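Local coordinates for nitrogenase molybdenum-iron protein alpha chain (Clostridium pasteurianum, PDB 4WES) that forms, with the beta chain, the molybdenum-iron component of nitrogenase, which reduces dinitrogen to ammonium at an iron-molybdenum-sulfur cluster carrying homocitrate, at residues Glu11-Ile14 / Thr20-Gly23; His24-Thr29 / Pro35-Asn40; Gly219-Glu224 / His482-Asn487; Asn487-Gly492 / Val496-His501. All blocks are in the same frame, centred on the assembly; numbering follows the deposited sequence.

Contact 1 (Glu11-Ile14 / Thr20-Gly23)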
loop_
_atom_site.group_PDB
_atom_site.type_symbol
_atom_site.label_atom_id
_atom_site.label_comp_id
_atom_site.label_asym_id
_atom_site.label_seq_id
_atom_site.Cartn_x
_atom_site.Cartn_y
_atom_site.Cartn_z
ATOM N N GLU A 11 -40.090 -25.403 -14.413
ATOM C CA GLU A 11 -41.279 -25.408 -13.564
ATOM C C GLU A 11 -41.742 -24.021 -13.164
ATOM O O GLU A 11 -42.936 -23.761 -13.147
ATOM C CB GLU A 11 -41.026 -26.273 -12.330
ATOM C CG GLU A 11 -42.196 -26.283 -11.362
ATOM C CD GLU A 11 -43.410 -27.007 -11.913
ATOM O OE1 GLU A 11 -44.532 -26.792 -11.391
ATOM O OE2 GLU A 11 -43.234 -27.797 -12.867
ATOM N N LYS A 12 -40.818 -23.142 -12.798
ATOM C CA LYS A 12 -41.210 -21.869 -12.172
ATOM C C LYS A 12 -41.645 -20.787 -13.177
ATOM O O LYS A 12 -42.276 -19.771 -12.794
ATOM C CB LYS A 12 -40.055 -21.342 -11.305
ATOM C CG LYS A 12 -40.434 -20.253 -10.324
ATOM C CD LYS A 12 -39.238 -19.900 -9.451
ATOM C CE LYS A 12 -39.558 -18.876 -8.373
ATOM N NZ LYS A 12 -38.314 -18.461 -7.644
ATOM N N TYR A 13 -41.330 -21.001 -14.452
ATOM C CA TYR A 13 -41.708 -20.024 -15.459
ATOM C C TYR A 13 -43.226 -19.899 -15.579
ATOM O O TYR A 13 -43.947 -20.909 -15.505
ATOM C CB TYR A 13 -41.186 -20.463 -16.804
ATOM C CG TYR A 13 -39.693 -20.363 -17.061
ATOM C CD1 TYR A 13 -39.012 -19.152 -16.958
ATOM C CD2 TYR A 13 -39.001 -21.431 -17.598
ATOM C CE1 TYR A 13 -37.668 -19.054 -17.268
ATOM C CE2 TYR A 13 -37.663 -21.341 -17.922
ATOM C CZ TYR A 13 -37.004 -20.148 -17.739
ATOM O OH TYR A 13 -35.709 -20.010 -18.167
ATOM N N ILE A 14 -43.708 -18.684 -15.785
ATOM C CA ILE A 14 -45.135 -18.496 -16.096
ATOM C C ILE A 14 -45.426 -19.140 -17.454
ATOM O O ILE A 14 -44.497 -19.375 -18.224
ATOM C CB ILE A 14 -45.520 -17.000 -16.078
ATOM C CG1 ILE A 14 -44.807 -16.236 -17.203
ATOM C CG2 ILE A 14 -45.284 -16.396 -14.712
ATOM C CD1 ILE A 14 -45.123 -14.749 -17.186
ATOM N N THR A 20 -41.996 -20.600 -24.418
ATOM C CA THR A 20 -40.947 -20.128 -25.309
ATOM C C THR A 20 -39.574 -20.625 -24.848
ATOM O O THR A 20 -38.742 -20.959 -25.679
ATOM C CB THR A 20 -41.033 -18.598 -25.568
ATOM O OG1 THR A 20 -40.177 -18.245 -26.663
ATOM C CG2 THR A 20 -40.663 -17.793 -24.346
ATOM N N ARG A 21 -39.345 -20.739 -23.551
ATOM C CA ARG A 21 -38.051 -21.220 -23.061
ATOM C C ARG A 21 -37.822 -22.707 -23.279
ATOM O O ARG A 21 -36.663 -23.124 -23.438
ATOM C CB ARG A 21 -37.852 -20.876 -21.579
ATOM C CG ARG A 21 -37.636 -19.416 -21.262
ATOM C CD ARG A 21 -36.302 -18.889 -21.794
ATOM N NE ARG A 21 -35.156 -19.565 -21.156
ATOM C CZ ARG A 21 -33.990 -19.765 -21.749
ATOM N NH1 ARG A 21 -33.040 -20.402 -21.097
ATOM N NH2 ARG A 21 -33.793 -19.404 -23.021
ATOM N N SER A 22 -38.875 -23.510 -23.334
ATOM C CA SER A 22 -38.731 -24.940 -23.449
ATOM C C SER A 22 -37.862 -25.315 -24.631
ATOM O O SER A 22 -37.045 -26.210 -24.533
ATOM C CB SER A 22 -40.093 -25.601 -23.608
ATOM O OG SER A 22 -39.999 -27.008 -23.677
ATOM N N GLY A 23 -38.040 -24.635 -25.760
ATOM C CA GLY A 23 -37.273 -24.990 -26.936
ATOM C C GLY A 23 -35.794 -24.687 -26.861
ATOM O O GLY A 23 -35.009 -25.215 -27.649
#
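One face of the Tyr13 ring is covered by the aliphatic start of Arg21: CG of Arg21 stands 3.6 Å above the ring plane, displaced from the centre toward the rim. Its distance to the centroid of the Tyr13 ring is 4.0 Å, which qualifies as a CH-pi contact over the face. CB of Arg21 lies beside it, 3.7 Å from CE2 of Tyr13. The guanidinium meets the same tyrosine differently, taking the phenol oxygen at its edge. NE of Arg21 donates a hydrogen bond to OH of Tyr13 over 3.1 Å, nearly straight at 163°, and the oxygen lies close to the guanidinium plane. Ring and guanidinium planes are nearly perpendicular, 81° apart, so this is not a stack. The arginine chain can serve both face and hydroxyl because it bends at chi2 and again at chi3, folding back across the ring. The fold element concerned is the turn between helix 5-10 and helix 15-22: Tyr13 sits just ahead of Ile14, the N-cap residue of the second helix, and reaches across to Arg21 near that helix's far end. Both side chains are buried, and their polar ends have further partners. ND2 of Asn445 is hydrogen-bonded to OH of Tyr13, while NH1 of Arg21 forms a salt bridge with Asp448 and NH2 a hydrogen bond with the carbonyl oxygen of Asp442. Leu94 of the beta chain packs on Tyr13, placing this N-terminal turn at the border between subunits.

Contact 2 (His24-Thr29 / Pro35-Asn40)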
loop_
_atom_site.group_PDB
_atom_site.type_symbol
_atom_site.label_atom_id
_atom_site.label_comp_id
_atom_site.label_asym_id
_atom_site.label_seq_id
_atom_site.Cartn_x
_atom_site.Cartn_y
_atom_site.Cartn_z
ATOM N N HIS A 24 -35.388 -23.833 -25.917
ATOM C CA HIS A 24 -33.988 -23.431 -25.726
ATOM C C HIS A 24 -33.196 -24.399 -24.843
ATOM O O HIS A 24 -32.012 -24.165 -24.594
ATOM C CB HIS A 24 -33.944 -22.032 -25.129
ATOM C CG HIS A 24 -34.488 -20.984 -26.036
ATOM N ND1 HIS A 24 -33.689 -20.125 -26.777
ATOM C CD2 HIS A 24 -35.764 -20.665 -26.344
ATOM C CE1 HIS A 24 -34.457 -19.333 -27.504
ATOM N NE2 HIS A 24 -35.723 -19.631 -27.244
ATOM N N ILE A 25 -33.860 -25.438 -24.347
ATOM C CA ILE A 25 -33.233 -26.377 -23.412
ATOM C C ILE A 25 -33.456 -27.765 -23.995
ATOM O O ILE A 25 -34.594 -28.149 -24.222
ATOM C CB ILE A 25 -33.869 -26.276 -22.011
ATOM C CG1 ILE A 25 -33.734 -24.879 -21.468
ATOM C CG2 ILE A 25 -33.208 -27.278 -21.069
ATOM C CD1 ILE A 25 -34.644 -24.603 -20.298
ATOM N N VAL A 26 -32.382 -28.503 -24.237
ATOM C CA VAL A 26 -32.508 -29.838 -24.771
ATOM C C VAL A 26 -31.534 -30.764 -24.092
ATOM O O VAL A 26 -30.439 -30.364 -23.684
ATOM C CB VAL A 26 -32.342 -29.914 -26.313
ATOM C CG1 VAL A 26 -33.449 -29.160 -27.036
ATOM C CG2 VAL A 26 -30.976 -29.413 -26.754
ATOM N N ILE A 27 -31.949 -32.022 -23.954
ATOM C CA ILE A 27 -31.105 -33.062 -23.375
ATOM C C ILE A 27 -30.671 -34.022 -24.489
ATOM O O ILE A 27 -31.506 -34.557 -25.211
ATOM C CB ILE A 27 -31.826 -33.798 -22.215
ATOM C CG1 ILE A 27 -32.136 -32.812 -21.052
ATOM C CG2 ILE A 27 -30.988 -34.967 -21.721
ATOM C CD1 ILE A 27 -33.044 -33.357 -19.951
ATOM N N LYS A 28 -29.362 -34.231 -24.637
ATOM C CA LYS A 28 -28.821 -35.182 -25.588
ATOM C C LYS A 28 -28.895 -36.559 -24.953
ATOM O O LYS A 28 -28.430 -36.728 -23.834
ATOM C CB LYS A 28 -27.347 -34.849 -25.889
ATOM C CG LYS A 28 -26.663 -35.841 -26.806
ATOM C CD LYS A 28 -25.269 -35.422 -27.207
ATOM C CE LYS A 28 -24.672 -36.449 -28.156
ATOM N NZ LYS A 28 -23.363 -36.082 -28.741
ATOM N N THR A 29 -29.430 -37.525 -25.685
ATOM C CA THR A 29 -29.526 -38.887 -25.207
ATOM C C THR A 29 -29.102 -39.882 -26.259
ATOM O O THR A 29 -28.986 -39.556 -27.453
ATOM C CB THR A 29 -30.975 -39.247 -24.795
ATOM O OG1 THR A 29 -31.819 -39.256 -25.958
ATOM C CG2 THR A 29 -31.530 -38.265 -23.739
ATOM N N PRO A 35 -30.794 -33.531 -30.841
ATOM C CA PRO A 35 -32.028 -32.770 -30.775
ATOM C C PRO A 35 -31.884 -31.388 -31.375
ATOM O O PRO A 35 -30.838 -30.753 -31.266
ATOM C CB PRO A 35 -32.298 -32.648 -29.278
ATOM C CG PRO A 35 -30.956 -32.798 -28.640
ATOM C CD PRO A 35 -30.228 -33.796 -29.512
ATOM N N GLU A 36 -32.955 -30.906 -31.965
ATOM C CA GLU A 36 -33.015 -29.535 -32.444
ATOM C C GLU A 36 -33.241 -28.566 -31.281
ATOM O O GLU A 36 -34.090 -28.817 -30.420
ATOM C CB GLU A 36 -34.150 -29.426 -33.450
ATOM C CG GLU A 36 -34.450 -28.058 -33.959
ATOM C CD GLU A 36 -35.381 -28.041 -35.180
ATOM O OE1 GLU A 36 -35.767 -26.900 -35.552
ATOM O OE2 GLU A 36 -35.712 -29.125 -35.754
ATOM N N ILE A 37 -32.498 -27.465 -31.302
ATOM C CA ILE A 37 -32.612 -26.431 -30.287
ATOM C C ILE A 37 -33.199 -25.193 -30.952
ATOM O O ILE A 37 -33.075 -25.009 -32.180
ATOM C CB ILE A 37 -31.244 -26.152 -29.614
ATOM C CG1 ILE A 37 -31.399 -25.461 -28.243
ATOM C CG2 ILE A 37 -30.303 -25.365 -30.538
ATOM C CD1 ILE A 37 -30.138 -25.481 -27.409
ATOM N N VAL A 38 -33.788 -24.321 -30.143
ATOM C CA VAL A 38 -34.162 -22.969 -30.541
ATOM C C VAL A 38 -33.047 -22.051 -30.062
ATOM O O VAL A 38 -32.652 -22.115 -28.908
ATOM C CB VAL A 38 -35.525 -22.547 -29.964
ATOM C CG1 VAL A 38 -35.854 -21.118 -30.411
ATOM C CG2 VAL A 38 -36.614 -23.502 -30.414
ATOM N N ALA A 39 -32.537 -21.201 -30.960
ATOM C CA ALA A 39 -31.432 -20.306 -30.652
ATOM C C ALA A 39 -31.561 -19.035 -31.476
ATOM O O ALA A 39 -32.311 -18.992 -32.461
ATOM C CB ALA A 39 -30.116 -20.997 -30.943
ATOM N N ASN A 40 -30.822 -18.001 -31.088
ATOM C CA ASN A 40 -30.799 -16.754 -31.841
ATOM C C ASN A 40 -32.177 -16.150 -32.027
ATOM O O ASN A 40 -32.517 -15.637 -33.083
ATOM C CB ASN A 40 -30.070 -16.971 -33.183
ATOM C CG ASN A 40 -29.825 -15.676 -33.959
ATOM O OD1 ASN A 40 -29.882 -15.680 -35.230
ATOM N ND2 ASN A 40 -29.553 -14.621 -33.279
#
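Val38 covers one face of the His24 imidazole: its CB stands over the ring centre, 4.0 Å from the centroid and only 12° from the normal, a CH-pi contact. CG1 of Val38, anti to the backbone N, is put over the same face, toward NE2 of His24, 3.5 Å away. ND1 of His24 is also close to the carbonyl oxygen of Val38, but the angle is poor for a hydrogen bond; its partner is instead OD2 of Asp442. Further along, Val26 divides its two methyls. CG2 of Val26 meets CG of Pro35 at 3.9 Å and CD1 of Ile37 at 4.1 Å, whereas CG1 rests 3.5 Å from the carbonyl oxygen of Glu36. Ile37 is extended through both torsions (chi1 -160°), which carries CD1 to within 3.6 Å of the carbonyl oxygen of His24.

The two segments run roughly antiparallel, their end-to-end directions 154° apart, yet residues 35-40 form no strand. Strand 25-27 is an outermost member of a five-stranded mixed sheet, where its neighbour is strand 439-441; the loop folds back over it. Tyr375 of helix 372-376 touches Ile37 and Ala39. Methyls, a proline ring and one imidazole face meet here, with carbonyl oxygens that the methyls rest against, which implies van der Waals and CH-pi packing; the polar ends of His24 and Lys28 bond elsewhere, ND1 to Asp442 and NZ to the carbonyl oxygen of Met431.

Contact 3 (Gly219-Glu224 / His482-Asn487). With HCA (3-hydroxy-3-carboxy-adipic acid), chain E; ICS (iron-sulfur-molybdenum cluster with interstitial carbon), chain F.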
loop_
_atom_site.group_PDB
_atom_site.type_symbol
_atom_site.label_atom_id
_atom_site.label_comp_id
_atom_site.label_asym_id
_atom_site.label_seq_id
_atom_site.Cartn_x
_atom_site.Cartn_y
_atom_site.Cartn_z
ATOM N N GLY A 219 -5.724 -12.335 -23.893
ATOM C CA GLY A 219 -4.659 -12.815 -23.029
ATOM C C GLY A 219 -3.432 -13.336 -23.738
ATOM O O GLY A 219 -2.671 -14.082 -23.135
ATOM N N GLY A 220 -3.205 -12.959 -25.003
ATOM C CA GLY A 220 -2.072 -13.470 -25.733
ATOM C C GLY A 220 -2.270 -14.774 -26.470
ATOM O O GLY A 220 -1.276 -15.308 -27.011
ATOM N N ASP A 221 -3.482 -15.252 -26.579
ATOM C CA ASP A 221 -3.751 -16.519 -27.270
ATOM C C ASP A 221 -3.160 -16.572 -28.698
ATOM O O ASP A 221 -2.662 -17.621 -29.104
ATOM C CB ASP A 221 -5.258 -16.753 -27.394
ATOM C CG ASP A 221 -5.942 -17.282 -26.166
ATOM O OD1 ASP A 221 -5.274 -17.610 -25.152
ATOM O OD2 ASP A 221 -7.208 -17.323 -26.229
ATOM N N ALA A 222 -3.328 -15.500 -29.464
ATOM C CA ALA A 222 -2.920 -15.535 -30.866
ATOM C C ALA A 222 -1.406 -15.622 -30.985
ATOM O O ALA A 222 -0.865 -16.339 -31.841
ATOM C CB ALA A 222 -3.415 -14.329 -31.615
ATOM N N TRP A 223 -0.683 -14.896 -30.121
ATOM C CA TRP A 223 0.766 -14.979 -30.149
ATOM C C TRP A 223 1.250 -16.391 -29.856
ATOM O O TRP A 223 2.258 -16.846 -30.416
ATOM C CB TRP A 223 1.386 -13.970 -29.192
ATOM C CG TRP A 223 1.142 -12.554 -29.588
ATOM C CD1 TRP A 223 1.082 -12.054 -30.875
ATOM C CD2 TRP A 223 0.945 -11.435 -28.724
ATOM N NE1 TRP A 223 0.892 -10.698 -30.851
ATOM C CE2 TRP A 223 0.801 -10.289 -29.550
ATOM C CE3 TRP A 223 0.906 -11.269 -27.332
ATOM C CZ2 TRP A 223 0.568 -9.045 -29.043
ATOM C CZ3 TRP A 223 0.665 -10.004 -26.821
ATOM C CH2 TRP A 223 0.521 -8.906 -27.686
ATOM N N GLU A 224 0.541 -17.107 -28.990
ATOM C CA GLU A 224 0.928 -18.480 -28.677
ATOM C C GLU A 224 0.655 -19.422 -29.855
ATOM O O GLU A 224 1.495 -20.287 -30.138
ATOM C CB GLU A 224 0.235 -18.925 -27.375
ATOM C CG GLU A 224 0.425 -20.397 -27.049
ATOM C CD GLU A 224 1.844 -20.908 -26.868
ATOM O OE1 GLU A 224 1.987 -22.146 -26.835
ATOM O OE2 GLU A 224 2.782 -20.073 -26.742
ATOM N N HIS A 482 -14.311 -15.880 -20.606
ATOM C CA HIS A 482 -14.141 -14.721 -21.465
ATOM C C HIS A 482 -12.807 -14.033 -21.141
ATOM O O HIS A 482 -11.881 -13.987 -21.956
ATOM C CB HIS A 482 -15.267 -13.685 -21.356
ATOM C CG HIS A 482 -16.673 -14.156 -21.500
ATOM N ND1 HIS A 482 -17.493 -13.764 -22.544
ATOM C CD2 HIS A 482 -17.460 -14.847 -20.631
ATOM C CE1 HIS A 482 -18.719 -14.185 -22.293
ATOM N NE2 HIS A 482 -18.723 -14.853 -21.146
ATOM N N SER A 483 -12.701 -13.513 -19.926
ATOM C CA SER A 483 -11.543 -12.743 -19.506
ATOM C C SER A 483 -10.376 -13.567 -19.013
ATOM O O SER A 483 -9.298 -13.015 -18.719
ATOM C CB SER A 483 -11.900 -11.789 -18.379
ATOM O OG SER A 483 -12.120 -12.545 -17.173
ATOM N N TYR A 484 -10.603 -14.869 -18.832
ATOM C CA TYR A 484 -9.561 -15.762 -18.321
ATOM C C TYR A 484 -9.097 -15.377 -16.926
ATOM O O TYR A 484 -8.001 -15.727 -16.512
ATOM C CB TYR A 484 -8.371 -15.875 -19.260
ATOM C CG TYR A 484 -8.644 -16.331 -20.671
ATOM C CD1 TYR A 484 -9.748 -17.089 -21.010
ATOM C CD2 TYR A 484 -7.713 -16.073 -21.675
ATOM C CE1 TYR A 484 -9.924 -17.580 -22.284
ATOM C CE2 TYR A 484 -7.884 -16.560 -22.959
ATOM C CZ TYR A 484 -8.974 -17.345 -23.251
ATOM O OH TYR A 484 -9.164 -17.918 -24.507
ATOM N N ASP A 485 -9.946 -14.667 -16.165
ATOM C CA ASP A 485 -9.531 -14.163 -14.870
ATOM C C ASP A 485 -8.187 -13.459 -14.966
ATOM O O ASP A 485 -7.351 -13.504 -14.085
ATOM C CB ASP A 485 -9.517 -15.278 -13.822
ATOM C CG ASP A 485 -10.922 -15.689 -13.434
ATOM O OD1 ASP A 485 -11.355 -16.800 -13.841
ATOM O OD2 ASP A 485 -11.618 -14.907 -12.726
ATOM N N TYR A 486 -7.983 -12.713 -16.072
ATOM C CA TYR A 486 -6.869 -11.777 -16.160
ATOM C C TYR A 486 -5.534 -12.529 -16.301
ATOM O O TYR A 486 -4.495 -11.996 -15.938
ATOM C CB TYR A 486 -6.891 -10.719 -14.982
ATOM C CG TYR A 486 -8.333 -10.385 -14.692
ATOM C CD1 TYR A 486 -9.136 -9.799 -15.645
ATOM C CD2 TYR A 486 -8.942 -10.785 -13.512
ATOM C CE1 TYR A 486 -10.466 -9.629 -15.476
ATOM C CE2 TYR A 486 -10.304 -10.626 -13.320
ATOM C CZ TYR A 486 -11.068 -10.081 -14.310
ATOM O OH TYR A 486 -12.431 -9.978 -14.105
ATOM N N ASN A 487 -5.629 -13.702 -16.915
ATOM C CA ASN A 487 -4.511 -14.581 -17.223
ATOM C C ASN A 487 -4.442 -14.866 -18.732
ATOM O O ASN A 487 -5.219 -14.358 -19.526
ATOM C CB ASN A 487 -4.671 -15.912 -16.479
ATOM C CG ASN A 487 -4.720 -15.730 -14.988
ATOM O OD1 ASN A 487 -3.849 -15.089 -14.398
ATOM N ND2 ASN A 487 -5.781 -16.259 -14.354
HETATM C C1 HCA E . -19.182 -8.612 -24.504
HETATM C C2 HCA E . -17.745 -8.721 -23.990
HETATM C C3 HCA E . -17.488 -9.946 -23.115
HETATM C C4 HCA E . -17.985 -9.749 -21.670
HETATM C C5 HCA E . -17.443 -10.906 -20.812
HETATM C C6 HCA E . -18.114 -11.231 -19.511
HETATM C C7 HCA E . -15.981 -10.206 -23.059
HETATM O O1 HCA E . -19.880 -9.632 -24.582
HETATM O O2 HCA E . -19.594 -7.495 -24.860
HETATM O O3 HCA E . -17.377 -11.554 -18.529
HETATM O O4 HCA E . -19.363 -11.191 -19.439
HETATM O O5 HCA E . -15.588 -11.360 -23.339
HETATM O O6 HCA E . -15.232 -9.293 -22.685
HETATM O O7 HCA E . -18.145 -11.085 -23.651
HETATM FE FE1 ICS F . -16.247 -15.626 -30.795
HETATM MO MO1 ICS F . -16.913 -12.689 -24.524
HETATM FE FE2 ICS F . -17.539 -13.765 -29.404
HETATM FE FE3 ICS F . -14.956 -14.243 -28.909
HETATM FE FE4 ICS F . -16.797 -16.052 -28.279
HETATM FE FE5 ICS F . -17.077 -14.964 -25.954
HETATM FE FE6 ICS F . -17.749 -12.680 -27.075
HETATM FE FE7 ICS F . -15.256 -13.170 -26.571
HETATM C CX ICS F . -16.571 -14.197 -27.715
HETATM S S1A ICS F . -18.376 -15.798 -29.930
HETATM S S1B ICS F . -18.843 -13.671 -25.406
HETATM S S2A ICS F . -15.829 -13.409 -30.855
HETATM S S2B ICS F . -18.848 -12.051 -28.855
HETATM S S3A ICS F . -17.349 -17.154 -26.419
HETATM S S3B ICS F . -16.296 -11.204 -26.271
HETATM S S4A ICS F . -14.760 -16.477 -29.245
HETATM S S4B ICS F . -15.308 -14.383 -24.709
HETATM S S5A ICS F . -13.393 -13.147 -27.747
#
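Asp221 and Tyr484 approach from opposite directions and join the start of helix 221-232 to the loop carrying His482, the histidine ligand of the iron-molybdenum cofactor. Tyr484 OH donates to OD2 of Asp221 over 2.7 Å, using the syn lone pair of that oxygen. OD2 sits at the ring edge, near its plane, and the carboxylate is turned 45° against the ring. The other oxygen, OD1, accepts from the backbone N atoms of Tyr490 and Ala491, so both oxygens are engaged, which fixes the rotation of the carboxylate; the phenol oxygen is also hydrogen-bonded to Tyr351.

Next to it along the backbone, Gly219, at positive phi, brings its CA within 3.9 Å of the carbonyl oxygen of Asn487, which lies at the Tyr484 ring edge. An ST turn shapes the loop itself: Ser483 OG accepts from the backbone N of Asp485 at 3.2 Å.

Two residues before Tyr484, His482 serves the cofactor. With chi1 at -52° its CG lies beside the backbone N, and the imidazole turns one face to homocitrate, whose C5 is 3.3 Å above the ring plane. ND1 of His482 binds the molybdenum at 2.3 Å, and homocitrate O5 and O7 each coordinate the same metal at 2.2 Å.

Contact 4 (Asn487-Gly492 / Val496-His501); sequences NGPYAG and VVNFGH
Phe499 drives its ring edge into the face of Tyr490 in a T-shaped aromatic pair, where the loop leading into helix 492-507 folds against that helix's second turn. The planes stand at 88° and the centroids are 5.3 Å apart. This is the tight, buried part: CD2 of Phe499 comes to 3.6 Å from CD2 of Tyr490, and the Phe499 CA sits over the same tyrosine face, giving the ring a CH-pi neighbour from the helix backbone as well. Phe499 has CG anti to its backbone N, which turns its ring edge-on to the Tyr490 face while CA covers the other part of that face. Beyond it, Met354 and Leu355 of helix 352-357 pack on the phenylalanine, and Tyr484 meets the Tyr490 ring at about 30°. Within 487-492, a weak bond from ND2 of Asn487 reaches OH of Tyr490.

The partly exposed side is formed by Pro489 and Asn498, and there a single side-chain hydrogen bond crosses. The peptide before Pro489 is cis. ND2 of Asn498, only 3.6 Å from CD of Pro489, donates to O of Pro489 over 2.9 Å, at 165°; the donor lies in the carbonyl plane on a lone pair. At the helix start the carbonyl oxygen of Gly492 takes the backbone N of Val496 at 3.1 Å, with CG2 of Val496 3.4 Å from that same oxygen.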
loop_
_atom_site.group_PDB
_atom_site.type_symbol
_atom_site.label_atom_id
_atom_site.label_comp_id
_atom_site.label_asym_id
_atom_site.label_seq_id
_atom_site.Cartn_x
_atom_site.Cartn_y
_atom_site.Cartn_z
ATOM N N ASN A 487 -5.629 -13.702 -16.915
ATOM C CA ASN A 487 -4.511 -14.581 -17.223
ATOM C C ASN A 487 -4.442 -14.866 -18.732
ATOM O O ASN A 487 -5.219 -14.358 -19.526
ATOM C CB ASN A 487 -4.671 -15.912 -16.479
ATOM C CG ASN A 487 -4.720 -15.730 -14.988
ATOM O OD1 ASN A 487 -3.849 -15.089 -14.398
ATOM N ND2 ASN A 487 -5.781 -16.259 -14.354
ATOM N N GLY A 488 -3.493 -15.696 -19.117
ATOM C CA GLY A 488 -3.371 -16.132 -20.491
ATOM C C GLY A 488 -1.941 -16.084 -20.987
ATOM O O GLY A 488 -1.092 -15.452 -20.364
ATOM N N PRO A 489 -1.667 -16.734 -22.097
ATOM C CA PRO A 489 -2.640 -17.379 -22.985
ATOM C C PRO A 489 -3.246 -18.627 -22.365
ATOM O O PRO A 489 -2.577 -19.316 -21.589
ATOM C CB PRO A 489 -1.780 -17.755 -24.205
ATOM C CG PRO A 489 -0.396 -17.891 -23.665
ATOM C CD PRO A 489 -0.300 -16.809 -22.646
ATOM N N TYR A 490 -4.486 -18.926 -22.756
ATOM C CA TYR A 490 -5.082 -20.228 -22.463
ATOM C C TYR A 490 -5.163 -21.100 -23.721
ATOM O O TYR A 490 -5.357 -22.296 -23.582
ATOM C CB TYR A 490 -6.463 -20.088 -21.829
ATOM C CG TYR A 490 -6.443 -19.688 -20.365
ATOM C CD1 TYR A 490 -5.262 -19.542 -19.600
ATOM C CD2 TYR A 490 -7.660 -19.493 -19.685
ATOM C CE1 TYR A 490 -5.299 -19.214 -18.265
ATOM C CE2 TYR A 490 -7.684 -19.184 -18.312
ATOM C CZ TYR A 490 -6.473 -19.063 -17.626
ATOM O OH TYR A 490 -6.436 -18.756 -16.266
ATOM N N ALA A 491 -4.943 -20.516 -24.913
ATOM C CA ALA A 491 -4.821 -21.307 -26.143
ATOM C C ALA A 491 -3.401 -21.819 -26.326
ATOM O O ALA A 491 -2.456 -21.310 -25.734
ATOM C CB ALA A 491 -5.230 -20.433 -27.341
ATOM N N GLY A 492 -3.276 -22.781 -27.228
ATOM C CA GLY A 492 -1.974 -23.341 -27.567
ATOM C C GLY A 492 -1.408 -24.237 -26.475
ATOM O O GLY A 492 -2.039 -24.470 -25.430
ATOM N N VAL A 496 -2.460 -24.557 -22.323
ATOM C CA VAL A 496 -2.977 -25.668 -21.531
ATOM C C VAL A 496 -2.356 -25.608 -20.122
ATOM O O VAL A 496 -3.058 -25.836 -19.135
ATOM C CB VAL A 496 -2.693 -27.030 -22.197
ATOM C CG1 VAL A 496 -3.284 -28.152 -21.376
ATOM C CG2 VAL A 496 -3.227 -27.101 -23.610
ATOM N N VAL A 497 -1.049 -25.366 -20.065
ATOM C CA VAL A 497 -0.364 -25.312 -18.777
ATOM C C VAL A 497 -0.884 -24.142 -17.941
ATOM O O VAL A 497 -1.139 -24.294 -16.734
ATOM C CB VAL A 497 1.143 -25.254 -19.006
ATOM C CG1 VAL A 497 1.893 -25.045 -17.692
ATOM C CG2 VAL A 497 1.627 -26.512 -19.741
ATOM N N ASN A 498 -1.026 -22.956 -18.552
ATOM C CA ASN A 498 -1.524 -21.809 -17.809
ATOM C C ASN A 498 -2.936 -22.094 -17.259
ATOM O O ASN A 498 -3.234 -21.816 -16.083
ATOM C CB ASN A 498 -1.513 -20.575 -18.674
ATOM C CG ASN A 498 -0.126 -20.160 -19.100
ATOM O OD1 ASN A 498 0.861 -20.433 -18.404
ATOM N ND2 ASN A 498 -0.051 -19.423 -20.203
ATOM N N PHE A 499 -3.791 -22.604 -18.128
ATOM C CA PHE A 499 -5.172 -22.887 -17.762
ATOM C C PHE A 499 -5.224 -23.951 -16.670
ATOM O O PHE A 499 -5.948 -23.787 -15.677
ATOM C CB PHE A 499 -5.920 -23.394 -19.011
ATOM C CG PHE A 499 -7.343 -23.788 -18.742
ATOM C CD1 PHE A 499 -7.708 -25.093 -18.471
ATOM C CD2 PHE A 499 -8.362 -22.860 -18.790
ATOM C CE1 PHE A 499 -9.027 -25.447 -18.201
ATOM C CE2 PHE A 499 -9.676 -23.222 -18.541
ATOM C CZ PHE A 499 -9.989 -24.502 -18.251
ATOM N N GLY A 500 -4.481 -25.031 -16.831
ATOM C CA GLY A 500 -4.548 -26.102 -15.856
ATOM C C GLY A 500 -4.074 -25.705 -14.483
ATOM O O GLY A 500 -4.716 -26.042 -13.480
ATOM N N HIS A 501 -2.992 -24.952 -14.391
ATOM C CA HIS A 501 -2.527 -24.524 -13.080
ATOM C C HIS A 501 -3.505 -23.588 -12.425
ATOM O O HIS A 501 -3.697 -23.636 -11.203
ATOM C CB HIS A 501 -1.106 -23.967 -13.118
ATOM C CG HIS A 501 -0.065 -25.031 -13.158
ATOM N ND1 HIS A 501 0.112 -25.938 -12.133
ATOM C CD2 HIS A 501 0.793 -25.380 -14.145
ATOM C CE1 HIS A 501 1.079 -26.773 -12.476
ATOM N NE2 HIS A 501 1.486 -26.478 -13.702
#

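The four contacts form two touching pairs. Contacts 1 and 2 follow each other through helix 15-22 and strand 25-27, their centres 13 Å apart, with Gly23 O 2.9 Å from Val38 N, a probable hydrogen bond. Contacts 3 and 4 lie closer, centres 8 Å apart, and share Asn487; the loop 482-492 runs through both. Contact 3 holds the molybdenum ligand His482, while the Tyr490 side chain in contact 4 stays about 10 Å from the iron-molybdenum cluster. The pairs themselves are separate: contacts 2 and 3 have centres 30 Å and nearest atoms about 15 Å apart. Still, the Ala39 side chain of contact 2 is about 13 Å from the cluster.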